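Local atomic coordinates of DNA mismatch repair protein MUTS (Thermus aquaticus, PDB entry 1EWQ), a protein that binds mismatched DNA as the probable recognition step of mismatch repair and has a weak ATPase activity. Residues C[16-27]-C[107-115]. Numbering follows the deposited sequence.
Sequences LLQQYVELRDQY and LVRREVTQL. With nucleotides of chain B.
Gln19 reaches from helix 16-26 across to the segment 107-115, its NE2 donating to the backbone O of Val108 at 2.6 Å. The bond is nearly straight (164°) and lies in the planes of both amide and carbonyl. CG stands anti to the backbone N (chi1 179°) and the chain runs on extended, which carries the amide down to that carbonyl. Gln19 OE1 lies 3.1 Å from Arg110 CD, the two side chains crossing at about a right angle with amide and guanidinium planes 26° apart. Consecutive backbone phosphates of the bound DNA are held from both segments: Leu16 N donates to OP1 of DT15 of chain B (2.5 Å), Val108 N to OP1 of DC14 of chain B (2.8 Å). Arg110 NH2 comes within 3.6 Å of OP1 of DC14 of chain B; an alanine here would probably strip the packing from Gln19 OE1 and weaken the positive field at that phosphate. Farther along, Leu23 CD1 rests on Arg110 O, while Tyr27 CE1 meets Val112 CG2 (3.3 Å) and Tyr27 CD2 meets Leu115 CD2 (4.0 Å). The helix thus packs on strand 110-116, an outermost strand of the mixed MutS domain I sheet, with Leu23 also touching Ala95 of antiparallel neighbour 92-97.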
ATOM      1  N   LEU C  16      -2.792  37.386  12.594  1.00 58.79           N
ATOM      2  CA  LEU C  16      -2.723  36.369  11.543  1.00 57.96           C
ATOM      3  C   LEU C  16      -3.354  35.060  12.006  1.00 57.44           C
ATOM      4  O   LEU C  16      -4.191  34.481  11.308  1.00 57.15           O
ATOM      5  CB  LEU C  16      -1.269  36.105  11.129  1.00 57.49           C
ATOM      6  CG  LEU C  16      -1.065  35.079  10.005  1.00 57.23           C
ATOM      7  CD1 LEU C  16      -1.692  35.600   8.721  1.00 56.85           C
ATOM      8  CD2 LEU C  16       0.424  34.810   9.795  1.00 56.96           C
ATOM      9  N   LEU C  17      -2.947  34.600  13.185  1.00 56.95           N
ATOM     10  CA  LEU C  17      -3.477  33.360  13.732  1.00 56.55           C
ATOM     11  C   LEU C  17      -4.986  33.442  13.947  1.00 56.15           C
ATOM     12  O   LEU C  17      -5.669  32.424  14.010  1.00 56.18           O
ATOM     13  CB  LEU C  17      -2.756  33.009  15.036  1.00 56.41           C
ATOM     14  CG  LEU C  17      -1.295  32.596  14.826  1.00 56.47           C
ATOM     15  CD1 LEU C  17      -0.628  32.313  16.169  1.00 56.21           C
ATOM     16  CD2 LEU C  17      -1.248  31.359  13.930  1.00 56.24           C
ATOM     17  N   GLN C  18      -5.503  34.660  14.056  1.00 55.84           N
ATOM     18  CA  GLN C  18      -6.935  34.853  14.230  1.00 55.43           C
ATOM     19  C   GLN C  18      -7.592  34.635  12.885  1.00 54.79           C
ATOM     20  O   GLN C  18      -8.495  33.814  12.750  1.00 54.57           O
ATOM     21  CB  GLN C  18      -7.237  36.268  14.725  1.00 55.88           C
ATOM     22  CG  GLN C  18      -7.439  36.359  16.224  1.00 56.31           C
ATOM     23  CD  GLN C  18      -8.633  35.555  16.697  1.00 56.33           C
ATOM     24  OE1 GLN C  18      -9.751  35.747  16.220  1.00 56.38           O
ATOM     25  NE2 GLN C  18      -8.401  34.649  17.642  1.00 56.47           N
ATOM     26  N   GLN C  19      -7.124  35.382  11.890  1.00 54.29           N
ATOM     27  CA  GLN C  19      -7.631  35.281  10.532  1.00 53.74           C
ATOM     28  C   GLN C  19      -7.617  33.805  10.140  1.00 53.74           C
ATOM     29  O   GLN C  19      -8.525  33.322   9.463  1.00 53.81           O
ATOM     30  CB  GLN C  19      -6.734  36.096   9.596  1.00 53.44           C
ATOM     31  CG  GLN C  19      -7.132  36.070   8.136  1.00 53.21           C
ATOM     32  CD  GLN C  19      -6.213  36.909   7.273  1.00 52.99           C
ATOM     33  OE1 GLN C  19      -5.001  36.695   7.250  1.00 52.86           O
ATOM     34  NE2 GLN C  19      -6.786  37.872   6.557  1.00 52.76           N
ATOM     35  N   TYR C  20      -6.586  33.096  10.593  1.00 53.62           N
ATOM     36  CA  TYR C  20      -6.406  31.669  10.318  1.00 53.68           C
ATOM     37  C   TYR C  20      -7.443  30.786  11.015  1.00 53.98           C
ATOM     38  O   TYR C  20      -8.155  30.009  10.371  1.00 53.83           O
ATOM     39  CB  TYR C  20      -5.000  31.240  10.758  1.00 53.11           C
ATOM     40  CG  TYR C  20      -4.816  29.745  10.913  1.00 52.45           C
ATOM     41  CD1 TYR C  20      -4.791  28.903   9.801  1.00 52.26           C
ATOM     42  CD2 TYR C  20      -4.679  29.172  12.174  1.00 52.08           C
ATOM     43  CE1 TYR C  20      -4.631  27.524   9.943  1.00 51.89           C
ATOM     44  CE2 TYR C  20      -4.520  27.795  12.328  1.00 51.90           C
ATOM     45  CZ  TYR C  20      -4.497  26.979  11.209  1.00 51.80           C
ATOM     46  OH  TYR C  20      -4.338  25.622  11.360  1.00 51.68           O
ATOM     47  N   VAL C  21      -7.502  30.903  12.338  1.00 54.25           N
ATOM     48  CA  VAL C  21      -8.420  30.126  13.160  1.00 54.34           C
ATOM     49  C   VAL C  21      -9.883  30.345  12.787  1.00 54.63           C
ATOM     50  O   VAL C  21     -10.694  29.425  12.877  1.00 54.62           O
ATOM     51  CB  VAL C  21      -8.204  30.453  14.662  1.00 54.29           C
ATOM     52  CG1 VAL C  21      -9.341  29.888  15.504  1.00 54.28           C
ATOM     53  CG2 VAL C  21      -6.873  29.871  15.129  1.00 53.97           C
ATOM     54  N   GLU C  22     -10.214  31.560  12.361  1.00 55.04           N
ATOM     55  CA  GLU C  22     -11.581  31.901  11.975  1.00 55.50           C
ATOM     56  C   GLU C  22     -12.030  31.062  10.783  1.00 55.47           C
ATOM     57  O   GLU C  22     -13.109  30.465  10.803  1.00 55.57           O
ATOM     58  CB  GLU C  22     -11.672  33.381  11.602  1.00 55.98           C
ATOM     59  CG  GLU C  22     -13.039  33.991  11.825  1.00 56.93           C
ATOM     60  CD  GLU C  22     -13.315  34.260  13.294  1.00 57.56           C
ATOM     61  OE1 GLU C  22     -12.571  35.072  13.895  1.00 57.65           O
ATOM     62  OE2 GLU C  22     -14.267  33.659  13.846  1.00 57.80           O
ATOM     63  N   LEU C  23     -11.199  31.027   9.744  1.00 55.42           N
ATOM     64  CA  LEU C  23     -11.500  30.260   8.539  1.00 55.36           C
ATOM     65  C   LEU C  23     -11.511  28.766   8.844  1.00 55.28           C
ATOM     66  O   LEU C  23     -12.427  28.048   8.441  1.00 55.35           O
ATOM     67  CB  LEU C  23     -10.460  30.547   7.451  1.00 55.40           C
ATOM     68  CG  LEU C  23     -10.367  31.981   6.924  1.00 55.40           C
ATOM     69  CD1 LEU C  23      -9.156  32.121   6.016  1.00 55.33           C
ATOM     70  CD2 LEU C  23     -11.641  32.334   6.178  1.00 55.42           C
ATOM     71  N   ARG C  24     -10.491  28.313   9.565  1.00 54.95           N
ATOM     72  CA  ARG C  24     -10.355  26.908   9.923  1.00 54.79           C
ATOM     73  C   ARG C  24     -11.643  26.301  10.459  1.00 54.62           C
ATOM     74  O   ARG C  24     -12.147  25.319   9.915  1.00 54.76           O
ATOM     75  CB  ARG C  24      -9.245  26.738  10.961  1.00 54.79           C
ATOM     76  CG  ARG C  24      -8.962  25.299  11.338  1.00 54.83           C
ATOM     77  CD  ARG C  24      -8.272  25.237  12.684  1.00 55.19           C
ATOM     78  NE  ARG C  24      -9.092  25.884  13.705  1.00 55.46           N
ATOM     79  CZ  ARG C  24      -8.736  26.048  14.976  1.00 55.68           C
ATOM     80  NH1 ARG C  24      -7.558  25.611  15.408  1.00 55.77           N
ATOM     81  NH2 ARG C  24      -9.566  26.651  15.820  1.00 55.58           N
ATOM     82  N   ASP C  25     -12.169  26.882  11.532  1.00 54.41           N
ATOM     83  CA  ASP C  25     -13.393  26.381  12.154  1.00 54.05           C
ATOM     84  C   ASP C  25     -14.584  26.329  11.204  1.00 53.38           C
ATOM     85  O   ASP C  25     -15.530  25.582  11.433  1.00 53.48           O
ATOM     86  CB  ASP C  25     -13.742  27.224  13.383  1.00 54.47           C
ATOM     87  CG  ASP C  25     -12.733  27.058  14.508  1.00 54.85           C
ATOM     88  OD1 ASP C  25     -12.482  25.903  14.919  1.00 55.23           O
ATOM     89  OD2 ASP C  25     -12.192  28.079  14.982  1.00 55.05           O
ATOM     90  N   GLN C  26     -14.534  27.123  10.141  1.00 52.73           N
ATOM     91  CA  GLN C  26     -15.605  27.134   9.155  1.00 52.02           C
ATOM     92  C   GLN C  26     -15.641  25.847   8.333  1.00 51.13           C
ATOM     93  O   GLN C  26     -16.666  25.527   7.740  1.00 50.98           O
ATOM     94  CB  GLN C  26     -15.444  28.330   8.213  1.00 52.68           C
ATOM     95  CG  GLN C  26     -15.833  29.652   8.830  1.00 53.42           C
ATOM     96  CD  GLN C  26     -15.531  30.827   7.924  1.00 54.08           C
ATOM     97  OE1 GLN C  26     -15.791  30.781   6.720  1.00 54.29           O
ATOM     98  NE2 GLN C  26     -14.992  31.897   8.501  1.00 54.43           N
ATOM     99  N   TYR C  27     -14.526  25.119   8.287  1.00 49.92           N
ATOM    100  CA  TYR C  27     -14.465  23.867   7.529  1.00 48.94           C
ATOM    101  C   TYR C  27     -13.862  22.728   8.357  1.00 48.36           C
ATOM    102  O   TYR C  27     -12.795  22.205   8.041  1.00 48.26           O
ATOM    103  CB  TYR C  27     -13.660  24.063   6.245  1.00 48.44           C
ATOM    104  CG  TYR C  27     -14.197  25.165   5.362  1.00 47.93           C
ATOM    105  CD1 TYR C  27     -13.803  26.489   5.548  1.00 47.61           C
ATOM    106  CD2 TYR C  27     -15.115  24.886   4.350  1.00 47.56           C
ATOM    107  CE1 TYR C  27     -14.309  27.504   4.747  1.00 47.26           C
ATOM    108  CE2 TYR C  27     -15.628  25.891   3.547  1.00 47.19           C
ATOM    109  CZ  TYR C  27     -15.221  27.198   3.749  1.00 47.19           C
ATOM    110  OH  TYR C  27     -15.724  28.197   2.948  1.00 46.89           O
ATOM    111  N   LEU C 107      -3.745  43.575   7.630  1.00 63.02           N
ATOM    112  CA  LEU C 107      -3.731  42.149   7.337  1.00 62.30           C
ATOM    113  C   LEU C 107      -4.283  41.862   5.939  1.00 61.69           C
ATOM    114  O   LEU C 107      -5.358  42.340   5.581  1.00 61.71           O
ATOM    115  CB  LEU C 107      -4.549  41.415   8.404  1.00 62.16           C
ATOM    116  CG  LEU C 107      -4.285  39.926   8.622  1.00 62.22           C
ATOM    117  CD1 LEU C 107      -2.800  39.691   8.871  1.00 62.05           C
ATOM    118  CD2 LEU C 107      -5.111  39.440   9.808  1.00 62.00           C
ATOM    119  N   VAL C 108      -3.542  41.092   5.146  1.00 60.93           N
ATOM    120  CA  VAL C 108      -3.978  40.759   3.792  1.00 60.22           C
ATOM    121  C   VAL C 108      -5.290  39.975   3.817  1.00 59.69           C
ATOM    122  O   VAL C 108      -5.518  39.155   4.709  1.00 59.39           O
ATOM    123  CB  VAL C 108      -2.913  39.920   3.045  1.00 60.21           C
ATOM    124  CG1 VAL C 108      -3.421  39.537   1.662  1.00 60.08           C
ATOM    125  CG2 VAL C 108      -1.619  40.709   2.928  1.00 60.09           C
ATOM    126  N   ARG C 109      -6.155  40.244   2.839  1.00 58.99           N
ATOM    127  CA  ARG C 109      -7.442  39.558   2.743  1.00 58.44           C
ATOM    128  C   ARG C 109      -7.231  38.079   2.421  1.00 57.32           C
ATOM    129  O   ARG C 109      -6.625  37.739   1.402  1.00 57.32           O
ATOM    130  CB  ARG C 109      -8.314  40.176   1.639  1.00 59.32           C
ATOM    131  CG  ARG C 109      -8.701  41.646   1.831  1.00 60.61           C
ATOM    132  CD  ARG C 109      -9.507  42.155   0.629  1.00 61.46           C
ATOM    133  NE  ARG C 109      -9.732  43.600   0.656  1.00 62.24           N
ATOM    134  CZ  ARG C 109     -10.241  44.298  -0.359  1.00 62.53           C
ATOM    135  NH1 ARG C 109     -10.579  43.678  -1.482  1.00 62.62           N
ATOM    136  NH2 ARG C 109     -10.414  45.613  -0.252  1.00 62.49           N
ATOM    137  N   ARG C 110      -7.729  37.205   3.290  1.00 55.95           N
ATOM    138  CA  ARG C 110      -7.609  35.769   3.073  1.00 54.66           C
ATOM    139  C   ARG C 110      -8.945  35.068   3.255  1.00 53.64           C
ATOM    140  O   ARG C 110      -9.646  35.266   4.252  1.00 53.26           O
ATOM    141  CB  ARG C 110      -6.559  35.171   4.009  1.00 54.73           C
ATOM    142  CG  ARG C 110      -5.186  35.705   3.695  1.00 55.01           C
ATOM    143  CD  ARG C 110      -4.101  35.213   4.628  1.00 55.34           C
ATOM    144  NE  ARG C 110      -2.914  36.036   4.440  1.00 55.67           N
ATOM    145  CZ  ARG C 110      -1.773  35.883   5.098  1.00 55.76           C
ATOM    146  NH1 ARG C 110      -1.651  34.923   6.002  1.00 56.18           N
ATOM    147  NH2 ARG C 110      -0.756  36.697   4.851  1.00 55.41           N
ATOM    148  N   GLU C 111      -9.289  34.251   2.264  1.00 52.43           N
ATOM    149  CA  GLU C 111     -10.535  33.505   2.270  1.00 51.16           C
ATOM    150  C   GLU C 111     -10.290  32.163   1.592  1.00 49.87           C
ATOM    151  O   GLU C 111      -9.290  31.974   0.901  1.00 49.69           O
ATOM    152  CB  GLU C 111     -11.606  34.268   1.485  1.00 51.82           C
ATOM    153  CG  GLU C 111     -11.645  35.763   1.756  1.00 52.61           C
ATOM    154  CD  GLU C 111     -12.503  36.512   0.753  1.00 53.02           C
ATOM    155  OE1 GLU C 111     -12.226  36.413  -0.462  1.00 53.18           O
ATOM    156  OE2 GLU C 111     -13.453  37.203   1.178  1.00 53.53           O
ATOM    157  N   VAL C 112     -11.217  31.236   1.791  1.00 48.37           N
ATOM    158  CA  VAL C 112     -11.115  29.927   1.175  1.00 46.68           C
ATOM    159  C   VAL C 112     -11.571  30.070  -0.273  1.00 45.49           C
ATOM    160  O   VAL C 112     -12.715  30.412  -0.539  1.00 45.46           O
ATOM    161  CB  VAL C 112     -12.003  28.907   1.908  1.00 46.72           C
ATOM    162  CG1 VAL C 112     -11.914  27.550   1.221  1.00 46.72           C
ATOM    163  CG2 VAL C 112     -11.564  28.796   3.362  1.00 46.20           C
ATOM    164  N   THR C 113     -10.662  29.819  -1.207  1.00 44.23           N
ATOM    165  CA  THR C 113     -10.959  29.937  -2.632  1.00 42.88           C
ATOM    166  C   THR C 113     -11.568  28.678  -3.240  1.00 41.66           C
ATOM    167  O   THR C 113     -12.319  28.751  -4.212  1.00 41.51           O
ATOM    168  CB  THR C 113      -9.677  30.326  -3.416  1.00 43.22           C
ATOM    169  OG1 THR C 113      -9.483  31.740  -3.315  1.00 43.32           O
ATOM    170  CG2 THR C 113      -9.770  29.926  -4.898  1.00 43.77           C
ATOM    171  N   GLN C 114     -11.255  27.525  -2.666  1.00 40.13           N
ATOM    172  CA  GLN C 114     -11.774  26.277  -3.193  1.00 38.90           C
ATOM    173  C   GLN C 114     -11.486  25.123  -2.266  1.00 37.96           C
ATOM    174  O   GLN C 114     -10.573  25.182  -1.444  1.00 37.84           O
ATOM    175  CB  GLN C 114     -11.144  25.980  -4.549  1.00 39.08           C
ATOM    176  CG  GLN C 114      -9.638  26.108  -4.543  1.00 39.40           C
ATOM    177  CD  GLN C 114      -8.999  25.484  -5.757  1.00 39.83           C
ATOM    178  OE1 GLN C 114      -7.802  25.659  -6.003  1.00 40.38           O
ATOM    179  NE2 GLN C 114      -9.789  24.740  -6.522  1.00 39.76           N
ATOM    180  N   LEU C 115     -12.277  24.071  -2.411  1.00 36.55           N
ATOM    181  CA  LEU C 115     -12.113  22.879  -1.614  1.00 35.42           C
ATOM    182  C   LEU C 115     -11.630  21.792  -2.562  1.00 34.61           C
ATOM    183  O   LEU C 115     -12.023  21.767  -3.732  1.00 34.92           O
ATOM    184  CB  LEU C 115     -13.452  22.475  -0.996  1.00 35.58           C
ATOM    185  CG  LEU C 115     -14.140  23.548  -0.141  1.00 35.80           C
ATOM    186  CD1 LEU C 115     -15.451  22.999   0.410  1.00 35.97           C
ATOM    187  CD2 LEU C 115     -13.227  23.965   1.001  1.00 35.41           C
TER
ATOM    188  P    DC B  14       0.263  40.351   6.217  1.00 46.64           P
ATOM    189  OP1  DC B  14      -1.179  39.994   6.279  1.00 46.19           O
ATOM    190  OP2  DC B  14       0.662  41.731   5.829  1.00 46.35           O
ATOM    191  O5'  DC B  14       0.897  39.973   7.629  1.00 46.67           O
ATOM    192  C5'  DC B  14       0.833  38.628   8.098  1.00 46.87           C
ATOM    193  C4'  DC B  14       1.584  38.477   9.399  1.00 46.96           C
ATOM    194  O4'  DC B  14       2.990  38.772   9.204  1.00 46.85           O
ATOM    195  C3'  DC B  14       1.110  39.391  10.528  1.00 47.32           C
ATOM    196  O3'  DC B  14       1.123  38.656  11.756  1.00 48.00           O
ATOM    197  C2'  DC B  14       2.155  40.494  10.545  1.00 47.03           C
ATOM    198  C1'  DC B  14       3.415  39.736  10.157  1.00 46.53           C
ATOM    199  N1   DC B  14       4.500  40.543   9.552  1.00 45.68           N
ATOM    200  C2   DC B  14       5.766  40.555  10.172  1.00 45.17           C
ATOM    201  O2   DC B  14       5.927  39.924  11.231  1.00 44.93           O
ATOM    202  N3   DC B  14       6.775  41.256   9.605  1.00 44.56           N
ATOM    203  C4   DC B  14       6.563  41.932   8.474  1.00 44.76           C
ATOM    204  N4   DC B  14       7.594  42.592   7.939  1.00 44.60           N
ATOM    205  C5   DC B  14       5.283  41.958   7.837  1.00 44.99           C
ATOM    206  C6   DC B  14       4.292  41.256   8.403  1.00 45.28           C
ATOM    207  P    DT B  15       0.358  39.233  13.045  1.00 48.78           P
ATOM    208  OP1  DT B  15      -0.619  38.220  13.518  1.00 48.51           O
ATOM    209  OP2  DT B  15      -0.098  40.618  12.746  1.00 48.48           O
ATOM    210  O5'  DT B  15       1.503  39.289  14.142  1.00 49.33           O
ATOM    211  C5'  DT B  15       2.830  39.613  13.762  1.00 50.06           C
ATOM    212  C4'  DT B  15       3.741  39.588  14.964  1.00 50.35           C
ATOM    213  O4'  DT B  15       5.019  40.103  14.540  1.00 50.22           O
ATOM    214  C3'  DT B  15       3.292  40.508  16.092  1.00 50.86           C
ATOM    215  O3'  DT B  15       3.775  39.992  17.336  1.00 52.11           O
ATOM    216  C2'  DT B  15       3.930  41.835  15.727  1.00 50.47           C
ATOM    217  C1'  DT B  15       5.204  41.435  14.995  1.00 49.96           C
ATOM    218  N1   DT B  15       5.506  42.252  13.808  1.00 49.50           N
ATOM    219  C2   DT B  15       6.829  42.485  13.505  1.00 49.33           C
ATOM    220  O2   DT B  15       7.756  42.058  14.184  1.00 49.33           O
ATOM    221  N3   DT B  15       7.033  43.234  12.369  1.00 49.12           N
ATOM    222  C4   DT B  15       6.069  43.759  11.529  1.00 49.17           C
ATOM    223  O4   DT B  15       6.407  44.407  10.535  1.00 48.91           O
ATOM    224  C5   DT B  15       4.701  43.480  11.912  1.00 49.17           C
ATOM    225  C7   DT B  15       3.590  44.002  11.057  1.00 49.13           C
ATOM    226  C6   DT B  15       4.492  42.756  13.021  1.00 49.15           C
TER